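Local coordinates for Esterase/lipase (Lactobacillus rhamnosus, PDB 4N5H), which probably hydrolyses carboxylic esters, and may also transfer their acyl groups, as an esterase of the alpha/beta-hydrolase fold, at residues Leu221-Val226 with Gln250-Val255; Glu188-Pro193 with Phe205-Leu210; His278-Asn281 with Glu286-Glu289. The protein carries 1 engineered substitution. All blocks are in the same frame, centred on the assembly; numbering follows the deposited sequence.

Contacts 1 and 2 sit side by side in the fold: they touch, joined by polar side-chain bonds from segment 188-193, mostly 3-10 turn, to the start of the short helix 223-226. Both are partly buried and held across their segments by apolar branches, contact 2 reaching the surface at Ser190. Contact 1 joins helices 223-226 and 246-258, contact 2 the 189-193 turn and helix 203-211. Contact 3 stands apart, its centre about 25 Å from that of contact 1 and about 27 Å from that of contact 2. It is buried and aromatic, and its second segment carries charged and ring groups that reach a second subunit, whereas no other chain touches contacts 1 and 2.

Contact 1 of 3, residues Leu221-Val226 with Gln250-Val255; sequences LNFSQV and QALLKV
The ring of Phe223 and the methyls of Leu252 and Val255 form the heart of this contact. Phe223 runs out with CG anti to its own backbone N (chi1 179°), which carries the CD2-CE2 side of the ring across to helix 246-258. There it crosses the Leu252 side chain at about a right angle, Phe223 CD2 lying 3.5 Å from Leu252 CD1. Val255 comes in at a slant about one turn further along, with Val255 CG1 3.7 Å from Phe223 CD2, so the two aliphatic residues share one corner of the ring. Val255 also straddles Ser224: its CG1 rests 3.8 Å from Ser224 CA, while its other methyl, CG2, is 3.9 Å from Ser224 CB. The hydroxyl of Ser224 is committed to Glu188 OE1 by a hydrogen bond. One residue on, Gln225 folds back over the start of its helix. Its OE1 takes a bond from Asn222 N, in the carbonyl plane, and a second of 2.9 Å from Asn222 ND2, which is straight (163°) but comes from above that plane; together they fix the rotation of the Gln225 amide. Within the alpha/beta-hydrolase fold, the contact ties the short helix 223-226 to helix 246-258, which runs between strands 235-240 and 263-268. Phe223 also packs on Ser153 and Cys157 of helix 147-158, Leu221 reaches helix 203-211, and Leu253 covers Tyr263 and Thr265 of strand 263-268.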
# COMPACT_ATOMS: atom_id res chain seq x y z
N LEU A 221 -8.36 -30.84 28.97
CA LEU A 221 -7.58 -29.65 28.47
C LEU A 221 -6.36 -30.15 27.65
O LEU A 221 -5.86 -29.39 26.86
CB LEU A 221 -7.00 -28.82 29.62
CG LEU A 221 -7.62 -27.72 30.39
CD1 LEU A 221 -6.51 -26.85 30.88
CD2 LEU A 221 -8.58 -26.91 29.60
N ASN A 222 -5.89 -31.38 27.92
CA ASN A 222 -4.63 -31.90 27.38
C ASN A 222 -4.91 -32.99 26.41
O ASN A 222 -5.82 -33.80 26.57
CB ASN A 222 -3.73 -32.39 28.52
CG ASN A 222 -3.36 -31.30 29.49
OD1 ASN A 222 -2.40 -30.58 29.30
ND2 ASN A 222 -4.18 -31.14 30.55
N PHE A 223 -4.13 -33.07 25.34
CA PHE A 223 -4.29 -34.20 24.41
C PHE A 223 -4.24 -35.54 25.12
O PHE A 223 -4.95 -36.47 24.74
CB PHE A 223 -3.22 -34.11 23.30
CG PHE A 223 -3.28 -35.20 22.32
CD1 PHE A 223 -4.19 -35.16 21.31
CD2 PHE A 223 -2.36 -36.23 22.36
CE1 PHE A 223 -4.31 -36.17 20.38
CE2 PHE A 223 -2.42 -37.23 21.42
CZ PHE A 223 -3.41 -37.20 20.43
N SER A 224 -3.35 -35.69 26.09
CA SER A 224 -3.21 -36.92 26.81
C SER A 224 -4.54 -37.31 27.50
O SER A 224 -4.69 -38.48 27.83
CB SER A 224 -2.14 -36.79 27.87
OG SER A 224 -2.32 -35.72 28.78
N GLN A 225 -5.43 -36.33 27.76
CA GLN A 225 -6.76 -36.61 28.37
C GLN A 225 -7.80 -36.93 27.38
O GLN A 225 -8.75 -37.60 27.73
CB GLN A 225 -7.21 -35.45 29.21
CG GLN A 225 -6.42 -35.22 30.44
CD GLN A 225 -6.55 -33.87 31.01
OE1 GLN A 225 -6.56 -32.85 30.35
NE2 GLN A 225 -6.59 -33.85 32.35
N VAL A 226 -7.72 -36.46 26.12
CA VAL A 226 -8.74 -36.80 25.13
C VAL A 226 -8.39 -37.95 24.19
O VAL A 226 -9.25 -38.48 23.53
CB VAL A 226 -9.14 -35.51 24.33
CG1 VAL A 226 -9.84 -34.51 25.24
CG2 VAL A 226 -7.92 -34.83 23.74
N GLN A 250 8.35 -32.92 22.80
CA GLN A 250 8.89 -34.12 23.49
C GLN A 250 7.79 -34.80 24.33
O GLN A 250 7.67 -36.02 24.30
CB GLN A 250 10.06 -33.79 24.40
CG GLN A 250 11.24 -33.26 23.60
CD GLN A 250 12.46 -33.03 24.49
OE1 GLN A 250 12.49 -32.14 25.34
NE2 GLN A 250 13.47 -33.79 24.22
N ALA A 251 7.03 -34.04 25.05
CA ALA A 251 5.92 -34.57 25.87
C ALA A 251 4.90 -35.24 25.00
O ALA A 251 4.41 -36.36 25.31
CB ALA A 251 5.27 -33.49 26.70
N LEU A 252 4.51 -34.60 23.89
CA LEU A 252 3.57 -35.22 22.98
C LEU A 252 4.01 -36.52 22.37
O LEU A 252 3.23 -37.46 22.19
CB LEU A 252 3.22 -34.27 21.81
CG LEU A 252 2.10 -34.76 20.94
CD1 LEU A 252 0.83 -35.07 21.73
CD2 LEU A 252 1.76 -33.58 19.97
N LEU A 253 5.31 -36.65 22.04
CA LEU A 253 5.74 -37.90 21.51
C LEU A 253 5.50 -39.09 22.53
O LEU A 253 5.15 -40.18 22.15
CB LEU A 253 7.20 -37.84 21.14
CG LEU A 253 7.59 -37.01 19.92
CD1 LEU A 253 9.11 -36.89 19.92
CD2 LEU A 253 7.06 -37.67 18.70
N LYS A 254 5.78 -38.83 23.77
CA LYS A 254 5.57 -39.82 24.79
C LYS A 254 4.10 -40.20 24.87
O LYS A 254 3.75 -41.35 25.06
CB LYS A 254 6.07 -39.33 26.15
CG LYS A 254 7.57 -39.29 26.21
CD LYS A 254 8.00 -38.58 27.49
CE LYS A 254 9.50 -38.57 27.54
NZ LYS A 254 9.86 -37.38 28.33
N VAL A 255 3.20 -39.22 24.79
CA VAL A 255 1.73 -39.51 24.71
C VAL A 255 1.36 -40.32 23.50
O VAL A 255 0.58 -41.31 23.59
CB VAL A 255 0.87 -38.24 24.74
CG1 VAL A 255 -0.60 -38.60 24.61
CG2 VAL A 255 1.20 -37.43 25.98

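Contact 2 of 3, residues Glu188-Pro193 with Phe205-Leu210; sequences EPSKLP and FYLDKL
Pro189 meets Leu207 where a 3-10 turn, in the loop that follows strand 179-183 of the alpha/beta-hydrolase fold, lies against helix 203-211. The proline ring offers CB, which touches Leu207 CD2 at 3.7 Å; Leu210 CD1 is a looser neighbour of Pro189 CB at 4.5 Å. Leu207 leaves its helix with CG anti to the carbonyl carbon (chi1 -64°), and this sends its forked end into the bend of the turn. Both methyls come up to the Pro189 carbonyl: Leu207 CD2 is 3.7 Å and Leu207 CD1 4.0 Å from Pro189 O. At Ser190 the touch is slighter: Leu207 CD2 lies 4.1 Å from Ser190 N. The Ser190 hydroxyl is instead hydrogen-bonded to Asn222 ND2, tying the turn to the start of helix 223-226. Lys191 turns to the other side and lies along helix 246-258, on Gln248 and Ala251. Further on, Leu192 and Pro193 lean on Ala203, at the start of the same helix 203-211. The turn is closed by its own backbone: Leu192 N donates to Pro189 O at 2.9 Å, the very oxygen that the Leu207 methyls approach.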
# COMPACT_ATOMS: atom_id res chain seq x y z
N GLU A 188 -0.02 -30.14 25.58
CA GLU A 188 -0.12 -30.47 27.00
C GLU A 188 0.00 -29.22 27.86
O GLU A 188 1.03 -29.01 28.53
CB GLU A 188 0.95 -31.52 27.35
CG GLU A 188 0.86 -32.79 26.55
CD GLU A 188 -0.33 -33.65 26.97
OE1 GLU A 188 -0.46 -33.98 28.18
OE2 GLU A 188 -1.11 -34.00 26.11
N PRO A 189 -1.02 -28.34 27.81
CA PRO A 189 -0.87 -27.03 28.46
C PRO A 189 -0.63 -27.17 29.98
O PRO A 189 0.03 -26.28 30.58
CB PRO A 189 -2.18 -26.35 28.22
CG PRO A 189 -3.03 -27.21 27.53
CD PRO A 189 -2.24 -28.35 26.99
N SER A 190 -1.03 -28.31 30.56
CA SER A 190 -0.83 -28.46 32.07
C SER A 190 0.64 -28.57 32.42
O SER A 190 1.00 -28.27 33.60
CB SER A 190 -1.64 -29.67 32.63
OG SER A 190 -2.97 -29.38 32.45
N LYS A 191 1.48 -28.93 31.46
CA LYS A 191 2.94 -28.95 31.63
C LYS A 191 3.60 -27.62 31.35
O LYS A 191 4.85 -27.54 31.34
CB LYS A 191 3.54 -29.98 30.68
CG LYS A 191 3.10 -31.37 30.97
CD LYS A 191 3.88 -32.31 30.07
CE LYS A 191 3.42 -33.75 30.23
NZ LYS A 191 3.51 -34.12 31.67
N LEU A 192 2.83 -26.57 31.05
CA LEU A 192 3.46 -25.28 30.71
C LEU A 192 4.45 -24.80 31.83
O LEU A 192 5.51 -24.21 31.51
CB LEU A 192 2.43 -24.21 30.38
CG LEU A 192 1.96 -24.31 28.91
CD1 LEU A 192 0.82 -23.37 28.76
CD2 LEU A 192 3.10 -23.87 28.03
N PRO A 193 4.12 -25.07 33.11
CA PRO A 193 5.04 -24.60 34.21
C PRO A 193 6.50 -25.11 34.26
O PRO A 193 7.33 -24.51 34.91
CB PRO A 193 4.30 -25.07 35.46
CG PRO A 193 2.88 -24.80 35.06
CD PRO A 193 2.77 -25.35 33.64
N PHE A 205 -2.77 -18.86 35.01
CA PHE A 205 -3.78 -17.96 34.49
C PHE A 205 -4.32 -18.42 33.10
O PHE A 205 -5.53 -18.36 32.84
CB PHE A 205 -3.22 -16.55 34.33
CG PHE A 205 -4.21 -15.56 33.85
CD1 PHE A 205 -5.25 -15.15 34.65
CD2 PHE A 205 -4.13 -15.04 32.51
CE1 PHE A 205 -6.17 -14.20 34.21
CE2 PHE A 205 -5.07 -14.15 32.07
CZ PHE A 205 -6.09 -13.73 32.90
N TYR A 206 -3.43 -18.83 32.21
CA TYR A 206 -3.86 -19.45 30.93
C TYR A 206 -4.80 -20.68 31.14
O TYR A 206 -5.86 -20.86 30.47
CB TYR A 206 -2.69 -19.88 30.05
CG TYR A 206 -2.07 -18.78 29.25
CD1 TYR A 206 -1.26 -17.86 29.83
CD2 TYR A 206 -2.27 -18.67 27.89
CE1 TYR A 206 -0.71 -16.82 29.09
CE2 TYR A 206 -1.66 -17.68 27.15
CZ TYR A 206 -0.85 -16.77 27.75
OH TYR A 206 -0.26 -15.70 27.04
N LEU A 207 -4.39 -21.53 32.05
CA LEU A 207 -5.13 -22.74 32.34
C LEU A 207 -6.51 -22.43 32.92
O LEU A 207 -7.50 -23.08 32.55
CB LEU A 207 -4.29 -23.64 33.25
CG LEU A 207 -2.98 -24.17 32.67
CD1 LEU A 207 -2.10 -24.85 33.71
CD2 LEU A 207 -3.34 -25.09 31.55
N ASP A 208 -6.58 -21.44 33.80
CA ASP A 208 -7.84 -20.98 34.33
C ASP A 208 -8.80 -20.41 33.31
O ASP A 208 -9.99 -20.66 33.34
CB ASP A 208 -7.59 -19.95 35.43
CG ASP A 208 -7.20 -20.62 36.77
OD1 ASP A 208 -7.30 -21.89 36.86
OD2 ASP A 208 -6.85 -19.89 37.75
N LYS A 209 -8.29 -19.60 32.40
CA LYS A 209 -9.11 -19.02 31.38
C LYS A 209 -9.51 -20.13 30.36
O LYS A 209 -10.62 -20.01 29.80
CB LYS A 209 -8.43 -17.77 30.73
CG LYS A 209 -8.27 -16.53 31.65
CD LYS A 209 -9.59 -16.15 32.28
CE LYS A 209 -9.44 -15.01 33.28
NZ LYS A 209 -10.75 -14.80 33.95
N LEU A 210 -8.64 -21.05 30.08
CA LEU A 210 -8.99 -22.15 29.16
C LEU A 210 -10.14 -22.96 29.77
O LEU A 210 -11.10 -23.30 29.08
CB LEU A 210 -7.83 -23.11 28.93
CG LEU A 210 -6.87 -22.66 27.85
CD1 LEU A 210 -5.64 -23.53 27.91
CD2 LEU A 210 -7.56 -22.75 26.47

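Contact 3 of 3, residues His278-Asn281 with Glu286-Glu289; sequences HVFN and EWPE
Phe280 holds CG between its backbone N and carbonyl carbon (chi1 75°), the crowded position, a setting that swings the ring toward Trp287 and Glu289. Trp287, with CG beside its own backbone N, lays the six-membered part of the indole against the root of that ring. Phe280 CB is 3.9 Å from Trp287 CZ3, and Phe280 CD1 is 4.0 Å from Trp287 CE3; the side chains meet at a slant. Farther out along the phenyl ring, Phe280 CE1 meets Glu289 C edge-on at 3.9 Å and is equally near Glu289 CB. The Glu289 chain then bends sharply at chi2 (91°), taking its carboxylate away from the phenyl ring to His275 NE2 and to Arg133 of the second subunit, with the ring and carboxylate planes 72° apart. One face of the Phe280 ring carries Asn281 CB, 3.7 Å above the plane, and Trp268 meets the ring edge-to-face. The first segment also holds His278, the probable histidine of an alpha/beta-hydrolase catalytic triad: its ND1 is hydrogen-bonded to Asp243 OD1 and its NE2 to Ser146 OG. Val279 CG1 sits over the centre of the His278 imidazole, 3.8 Å above the plane, and two residues on from the histidine comes Phe280. An alanine here keeps CB against the indole but is likely to open a gap where the ring lay between Trp287, Trp268 and Glu289. On the subunit boundary, Trp287 stacks on Tyr41 of the second subunit, and its NE1 donates to Thr39 O of that chain.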
# COMPACT_ATOMS: atom_id res chain seq x y z
N HIS A 278 10.21 -21.24 16.88
CA HIS A 278 8.79 -21.61 16.99
C HIS A 278 8.07 -21.18 15.76
O HIS A 278 8.14 -20.04 15.33
CB HIS A 278 8.24 -20.85 18.23
CG HIS A 278 6.85 -21.20 18.59
ND1 HIS A 278 6.50 -22.47 19.01
CD2 HIS A 278 5.73 -20.45 18.69
CE1 HIS A 278 5.20 -22.50 19.25
NE2 HIS A 278 4.73 -21.28 19.13
N VAL A 279 7.33 -22.13 15.21
CA VAL A 279 6.46 -21.99 14.08
C VAL A 279 7.07 -21.29 12.86
O VAL A 279 6.38 -20.59 12.14
CB VAL A 279 5.07 -21.38 14.41
CG1 VAL A 279 4.36 -22.24 15.47
CG2 VAL A 279 5.12 -19.95 14.81
N PHE A 280 8.35 -21.54 12.61
CA PHE A 280 9.07 -20.78 11.56
C PHE A 280 8.47 -21.02 10.19
O PHE A 280 8.41 -20.11 9.38
CB PHE A 280 10.60 -21.11 11.54
CG PHE A 280 10.87 -22.46 10.93
CD1 PHE A 280 11.00 -22.62 9.55
CD2 PHE A 280 10.99 -23.62 11.75
CE1 PHE A 280 11.18 -23.90 9.01
CE2 PHE A 280 11.22 -24.86 11.24
CZ PHE A 280 11.31 -25.03 9.82
N ASN A 281 7.98 -22.22 9.98
CA ASN A 281 7.43 -22.62 8.65
C ASN A 281 6.08 -22.04 8.28
O ASN A 281 5.67 -22.03 7.13
CB ASN A 281 7.47 -24.12 8.46
CG ASN A 281 6.64 -24.85 9.46
OD1 ASN A 281 6.92 -24.74 10.68
ND2 ASN A 281 5.58 -25.45 9.04
N GLU A 286 8.56 -18.63 2.78
CA GLU A 286 9.45 -18.49 1.65
C GLU A 286 10.85 -19.07 1.95
O GLU A 286 11.66 -19.23 1.06
CB GLU A 286 9.51 -16.98 1.26
CG GLU A 286 10.41 -16.06 2.11
CD GLU A 286 9.85 -15.61 3.44
OE1 GLU A 286 8.77 -16.12 3.88
OE2 GLU A 286 10.47 -14.78 4.09
N TRP A 287 11.16 -19.34 3.22
CA TRP A 287 12.48 -19.84 3.47
C TRP A 287 12.58 -21.29 2.90
O TRP A 287 11.66 -22.09 3.05
CB TRP A 287 12.75 -19.94 4.92
CG TRP A 287 12.75 -18.67 5.68
CD1 TRP A 287 12.70 -17.42 5.22
CD2 TRP A 287 12.96 -18.58 7.10
NE1 TRP A 287 12.82 -16.53 6.26
CE2 TRP A 287 12.96 -17.22 7.43
CE3 TRP A 287 13.12 -19.56 8.12
CZ2 TRP A 287 13.05 -16.76 8.76
CZ3 TRP A 287 13.27 -19.11 9.46
CH2 TRP A 287 13.25 -17.73 9.76
N PRO A 288 13.78 -21.69 2.42
CA PRO A 288 13.99 -23.10 1.96
C PRO A 288 13.58 -24.18 2.95
O PRO A 288 12.92 -25.15 2.58
CB PRO A 288 15.51 -23.14 1.71
CG PRO A 288 15.88 -21.73 1.40
CD PRO A 288 14.92 -20.82 2.08
N GLU A 289 13.86 -24.02 4.23
CA GLU A 289 13.44 -25.03 5.21
C GLU A 289 11.95 -25.11 5.43
O GLU A 289 11.37 -26.14 5.74
CB GLU A 289 14.11 -24.80 6.55
CG GLU A 289 15.66 -24.88 6.62
CD GLU A 289 16.32 -23.55 6.41
OE1 GLU A 289 15.75 -22.61 5.78
OE2 GLU A 289 17.45 -23.44 6.94